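Local coordinates for protein dextranase (Pseudarthrobacter oxydans, PDB 6NZS) that catalyses the endohydrolysis of alpha-1,6-glucosidic linkages in dextran, at residues A[155-160]-A[166-171]. Residues are numbered along the deposited sequence; the frame is centred on the assembly and turned at random.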
loop_
_atom_site.group_PDB
_atom_site.type_symbol
_atom_site.label_atom_id
_atom_site.label_comp_id
_atom_site.label_asym_id
_atom_site.label_seq_id
_atom_site.Cartn_x
_atom_site.Cartn_y
_atom_site.Cartn_z
ATOM N N TYR A 155 -7.343 18.593 6.054
ATOM C CA TYR A 155 -6.857 18.959 7.375
ATOM C C TYR A 155 -5.341 18.794 7.356
ATOM O O TYR A 155 -4.775 18.134 6.477
ATOM C CB TYR A 155 -7.482 18.081 8.483
ATOM C CG TYR A 155 -6.722 16.784 8.608
ATOM C CD1 TYR A 155 -6.874 15.786 7.653
ATOM C CD2 TYR A 155 -5.787 16.586 9.624
ATOM C CE1 TYR A 155 -6.144 14.627 7.708
ATOM C CE2 TYR A 155 -5.046 15.431 9.685
ATOM C CZ TYR A 155 -5.227 14.447 8.723
ATOM O OH TYR A 155 -4.486 13.293 8.771
ATOM N N THR A 156 -4.676 19.372 8.349
ATOM C CA THR A 156 -3.236 19.221 8.494
ATOM C C THR A 156 -2.939 18.429 9.757
ATOM O O THR A 156 -3.458 18.749 10.837
ATOM C CB THR A 156 -2.537 20.584 8.528
ATOM O OG1 THR A 156 -2.776 21.262 7.281
ATOM C CG2 THR A 156 -1.026 20.427 8.754
ATOM N N ALA A 157 -2.125 17.385 9.615
ATOM C CA ALA A 157 -1.589 16.672 10.766
ATOM C C ALA A 157 -0.341 17.391 11.258
ATOM O O ALA A 157 0.519 17.775 10.455
ATOM C CB ALA A 157 -1.236 15.240 10.374
ATOM N N TYR A 158 -0.253 17.582 12.576
ATOM C CA TYR A 158 0.884 18.231 13.219
ATOM C C TYR A 158 1.559 17.286 14.201
ATOM O O TYR A 158 0.923 16.398 14.766
ATOM C CB TYR A 158 0.425 19.458 14.019
ATOM C CG TYR A 158 -0.156 20.545 13.160
ATOM C CD1 TYR A 158 -1.506 20.540 12.828
ATOM C CD2 TYR A 158 0.637 21.575 12.682
ATOM C CE1 TYR A 158 -2.053 21.539 12.036
ATOM C CE2 TYR A 158 0.097 22.579 11.887
ATOM C CZ TYR A 158 -1.242 22.547 11.560
ATOM O OH TYR A 158 -1.784 23.550 10.774
ATOM N N ASN A 159 2.852 17.499 14.418
ATOM C CA ASN A 159 3.584 16.802 15.465
ATOM C C ASN A 159 3.661 17.751 16.651
ATOM O O ASN A 159 4.130 18.884 16.509
ATOM C CB ASN A 159 4.983 16.393 14.989
ATOM C CG ASN A 159 5.719 15.522 16.006
ATOM O OD1 ASN A 159 5.449 15.593 17.205
ATOM N ND2 ASN A 159 6.649 14.709 15.533
ATOM N N ASP A 160 3.147 17.312 17.802
ATOM C CA ASP A 160 3.160 18.176 18.982
ATOM C C ASP A 160 4.524 18.257 19.661
ATOM O O ASP A 160 4.677 19.010 20.638
ATOM C CB ASP A 160 2.028 17.815 19.963
ATOM C CG ASP A 160 2.246 16.491 20.702
ATOM O OD1 ASP A 160 3.316 15.856 20.590
ATOM O OD2 ASP A 160 1.308 16.081 21.418
ATOM N N GLY A 166 7.502 12.772 19.638
ATOM C CA GLY A 166 6.307 13.516 19.333
ATOM C C GLY A 166 5.118 12.598 19.152
ATOM O O GLY A 166 5.219 11.367 19.138
ATOM N N LYS A 167 3.957 13.230 19.017
ATOM C CA LYS A 167 2.700 12.556 18.740
ATOM C C LYS A 167 1.950 13.402 17.727
ATOM O O LYS A 167 2.075 14.629 17.714
ATOM C CB LYS A 167 1.829 12.437 20.001
ATOM C CG LYS A 167 2.417 11.545 21.087
ATOM C CD LYS A 167 2.038 10.092 20.871
ATOM C CE LYS A 167 2.941 9.146 21.658
ATOM N NZ LYS A 167 2.949 7.777 21.067
ATOM N N LEU A 168 1.172 12.742 16.875
ATOM C CA LEU A 168 0.363 13.480 15.917
ATOM C C LEU A 168 -0.876 14.070 16.584
ATOM O O LEU A 168 -1.469 13.479 17.492
ATOM C CB LEU A 168 -0.052 12.592 14.744
ATOM C CG LEU A 168 1.074 12.245 13.776
ATOM C CD1 LEU A 168 0.490 11.420 12.647
ATOM C CD2 LEU A 168 1.764 13.479 13.228
ATOM N N THR A 169 -1.271 15.248 16.114
ATOM C CA THR A 169 -2.458 15.931 16.600
ATOM C C THR A 169 -2.991 16.812 15.481
ATOM O O THR A 169 -2.262 17.185 14.557
ATOM C CB THR A 169 -2.121 16.774 17.840
ATOM O OG1 THR A 169 -3.290 17.478 18.280
ATOM C CG2 THR A 169 -1.031 17.783 17.504
ATOM N N THR A 170 -4.280 17.134 15.559
ATOM C CA THR A 170 -4.844 18.108 14.637
ATOM C C THR A 170 -4.714 19.535 15.146
ATOM O O THR A 170 -5.095 20.466 14.431
ATOM C CB THR A 170 -6.318 17.801 14.329
ATOM O OG1 THR A 170 -7.054 17.766 15.552
ATOM C CG2 THR A 170 -6.453 16.464 13.631
ATOM N N GLU A 171 -4.194 19.724 16.364
ATOM C CA GLU A 171 -3.990 21.068 16.899
ATOM C C GLU A 171 -2.749 21.688 16.270
ATOM O O GLU A 171 -1.675 21.074 16.253
ATOM C CB GLU A 171 -3.867 21.047 18.434
ATOM C CG GLU A 171 -2.655 20.317 18.997
ATOM C CD GLU A 171 -2.404 20.538 20.490
ATOM O OE1 GLU A 171 -1.282 20.186 20.966
ATOM O OE2 GLU A 171 -3.331 21.044 21.179
HETATM O O HOH W 1 -5.569 20.095 11.717
HETATM O O HOH W 2 -0.891 17.798 21.915
#
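Tyr158 and Thr169 exchange both of their backbone bonds, Tyr158 N to Thr169 O and Thr169 N to Tyr158 O, each 2.8 Å, which identifies an antiparallel hydrogen-bonded pair. Two residues further toward the turn, Asp160 N donates to Lys167 O at 2.9 Å (N-H...O 172°). The carboxylate of Asp160 answers: with CG turned between the backbone N and the carbonyl carbon (chi1 72°), OD1 accepts from Lys167 N at 3.1 Å, met from above the carboxylate plane, and also hydrogen-bonds Ser162 OG in the connecting loop. A water donates to both Asp160 OD2 and Glu171 OE1; another joins Thr156 O to Thr170 O. Replacing Asp160 with alanine is likely to leave Lys167 N and Ser162 OG without this acceptor, and the water bridge to Glu171 without one end. Asn159 OD1 accepts from Met161 N, while its ND2 bonds Tyr439 O.

Apolar contacts are fewer. Leu168 CD2 lies 4.5 Å from Ala157 CB and packs by van der Waals contact against Tyr158 O, on the side where Phe77 of helix 76-81 and Ile178 also pack. On the other face, Thr169 CG2 meets Asp160 CB at 3.9 Å, and Tyr158 CD1 lies 3.5 Å from Glu171 O, with Thr169 O at the ring edge and Thr156 CG2 over one face. Thr169 OG1 accepts from Glu171 N (3.1 Å, 171°), forming an ST turn where the strand ends. Together these bonds define a short beta hairpin in the family 49 N-terminal Ig-like domain, whose 154-159 strand also pairs with 176-192.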